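Local coordinates for protein methyltransferase 1 (Methanosarcina barkeri, PDB 2I2X) that transfers the methyl group of methanol to the cob(I)amide carried by its corrinoid partner protein, a step of methanogenesis that uses zinc, at residues R353-M357 / L370-N374. Residues are numbered along the deposited sequence; the frame is centred on the assembly and turned at random.
Sequences RDLMM and LAYDN
Tyr372, in the first turn of helix 372-383, reaches back to Arg353, Asp354 and Met357 of helix 349-361, a buried polar and aromatic contact between two helices, remote from the zinc and corrinoid sites. It exemplifies how a tyrosine can join two helices by its hydroxyl and by its ring at once. Tyr372 OH donates to Asp354 OD1 over 2.6 Å, arriving on the syn side of a carboxylate nearly coplanar with the ring. Asp354 OD1 takes a second bond, from Arg353 NH1 at 3.1 Å, as part of a salt bridge. With CG anti to the backbone N (chi1 166°) and the chain bent beyond it, Arg353 runs over one face of the phenol; its CD lies 3.4 Å from Tyr372 CE1, and the guanidinium is tilted 22° from the ring. One turn further along helix 349-361, Met357 CG packs on Ala371 CB at 3.7 Å, Ala371 being the N-cap of the second helix. Asp15 and the carbonyl of Met17 also hold the guanidinium. A leucine in place of Arg353 would probably leave the buried carboxylate of Asp354, and that of Asp15, without this cationic mate. Two donors converging on Asp354 OD1 thus probably stabilise its negative charge and restrict rotation of the carboxylate.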
loop_
_atom_site.group_PDB
_atom_site.type_symbol
_atom_site.label_atom_id
_atom_site.label_comp_id
_atom_site.label_asym_id
_atom_site.label_seq_id
_atom_site.Cartn_x
_atom_site.Cartn_y
_atom_site.Cartn_z
ATOM N N ARG A 353 -3.443 -15.390 -18.047
ATOM C CA ARG A 353 -3.815 -16.426 -17.077
ATOM C C ARG A 353 -2.679 -17.451 -16.843
ATOM O O ARG A 353 -2.221 -17.623 -15.717
ATOM C CB ARG A 353 -5.130 -17.065 -17.480
ATOM C CG ARG A 353 -5.527 -18.408 -16.777
ATOM C CD ARG A 353 -5.203 -19.512 -17.762
ATOM N NE ARG A 353 -6.389 -20.094 -18.325
ATOM C CZ ARG A 353 -6.451 -20.828 -19.428
ATOM N NH1 ARG A 353 -5.377 -21.068 -20.166
ATOM N NH2 ARG A 353 -7.643 -21.338 -19.762
ATOM N N ASP A 354 -2.139 -18.055 -17.890
ATOM C CA ASP A 354 -1.011 -18.968 -17.673
ATOM C C ASP A 354 0.209 -18.330 -17.019
ATOM O O ASP A 354 0.859 -18.957 -16.176
ATOM C CB ASP A 354 -0.638 -19.710 -18.947
ATOM C CG ASP A 354 -1.729 -20.673 -19.388
ATOM O OD1 ASP A 354 -2.688 -20.969 -18.614
ATOM O OD2 ASP A 354 -1.629 -21.155 -20.524
ATOM N N LEU A 355 0.507 -17.080 -17.389
ATOM C CA LEU A 355 1.681 -16.386 -16.885
ATOM C C LEU A 355 1.502 -16.167 -15.362
ATOM O O LEU A 355 2.389 -16.479 -14.561
ATOM C CB LEU A 355 1.866 -15.063 -17.634
ATOM C CG LEU A 355 2.963 -14.731 -18.666
ATOM C CD1 LEU A 355 3.736 -15.890 -19.222
ATOM C CD2 LEU A 355 2.380 -13.921 -19.791
ATOM N N MET A 356 0.325 -15.692 -14.972
ATOM C CA MET A 356 0.013 -15.474 -13.556
ATOM C C MET A 356 0.138 -16.779 -12.799
ATOM O O MET A 356 0.719 -16.814 -11.725
ATOM C CB MET A 356 -1.396 -14.887 -13.372
ATOM C CG MET A 356 -1.598 -13.646 -14.165
ATOM S SD MET A 356 -3.252 -12.973 -14.142
ATOM C CE MET A 356 -4.171 -14.405 -14.491
ATOM N N MET A 357 -0.366 -17.857 -13.392
ATOM C CA MET A 357 -0.358 -19.145 -12.737
ATOM C C MET A 357 1.090 -19.595 -12.591
ATOM O O MET A 357 1.534 -19.914 -11.484
ATOM C CB MET A 357 -1.227 -20.158 -13.515
ATOM C CG MET A 357 -1.208 -21.589 -12.991
ATOM S SD MET A 357 0.313 -22.532 -13.341
ATOM C CE MET A 357 0.268 -22.629 -15.148
ATOM N N LEU A 370 -3.328 -24.774 -5.948
ATOM C CA LEU A 370 -4.339 -23.790 -6.276
ATOM C C LEU A 370 -4.275 -23.375 -7.736
ATOM O O LEU A 370 -5.180 -22.693 -8.225
ATOM C CB LEU A 370 -4.181 -22.579 -5.361
ATOM C CG LEU A 370 -5.231 -22.333 -4.270
ATOM C CD1 LEU A 370 -6.070 -23.510 -4.002
ATOM C CD2 LEU A 370 -4.612 -21.806 -3.038
ATOM N N ALA A 371 -3.212 -23.792 -8.431
ATOM C CA ALA A 371 -3.089 -23.582 -9.888
ATOM C C ALA A 371 -4.312 -24.167 -10.633
ATOM O O ALA A 371 -4.720 -25.283 -10.369
ATOM C CB ALA A 371 -1.804 -24.184 -10.395
ATOM N N TYR A 372 -4.912 -23.388 -11.527
ATOM C CA TYR A 372 -6.254 -23.674 -12.014
ATOM C C TYR A 372 -6.396 -25.088 -12.587
ATOM O O TYR A 372 -7.466 -25.681 -12.463
ATOM C CB TYR A 372 -6.750 -22.597 -13.003
ATOM C CG TYR A 372 -6.073 -22.673 -14.357
ATOM C CD1 TYR A 372 -4.863 -22.011 -14.589
ATOM C CD2 TYR A 372 -6.622 -23.459 -15.402
ATOM C CE1 TYR A 372 -4.221 -22.112 -15.833
ATOM C CE2 TYR A 372 -5.984 -23.573 -16.642
ATOM C CZ TYR A 372 -4.785 -22.897 -16.858
ATOM O OH TYR A 372 -4.138 -23.010 -18.085
ATOM N N ASP A 373 -5.359 -25.644 -13.201
ATOM C CA ASP A 373 -5.472 -27.046 -13.642
ATOM C C ASP A 373 -5.598 -28.027 -12.474
ATOM O O ASP A 373 -6.402 -28.965 -12.543
ATOM C CB ASP A 373 -4.352 -27.482 -14.587
ATOM C CG ASP A 373 -3.001 -27.323 -13.969
ATOM O OD1 ASP A 373 -2.867 -26.365 -13.171
ATOM O OD2 ASP A 373 -2.069 -28.129 -14.262
ATOM N N ASN A 374 -4.795 -27.827 -11.432
ATOM C CA ASN A 374 -4.866 -28.635 -10.221
ATOM C C ASN A 374 -6.137 -28.358 -9.406
ATOM O O ASN A 374 -6.752 -29.284 -8.847
ATOM C CB ASN A 374 -3.609 -28.445 -9.374
ATOM C CG ASN A 374 -2.378 -28.987 -10.068
ATOM O OD1 ASN A 374 -2.460 -30.034 -10.712
ATOM N ND2 ASN A 374 -1.222 -28.277 -9.962
#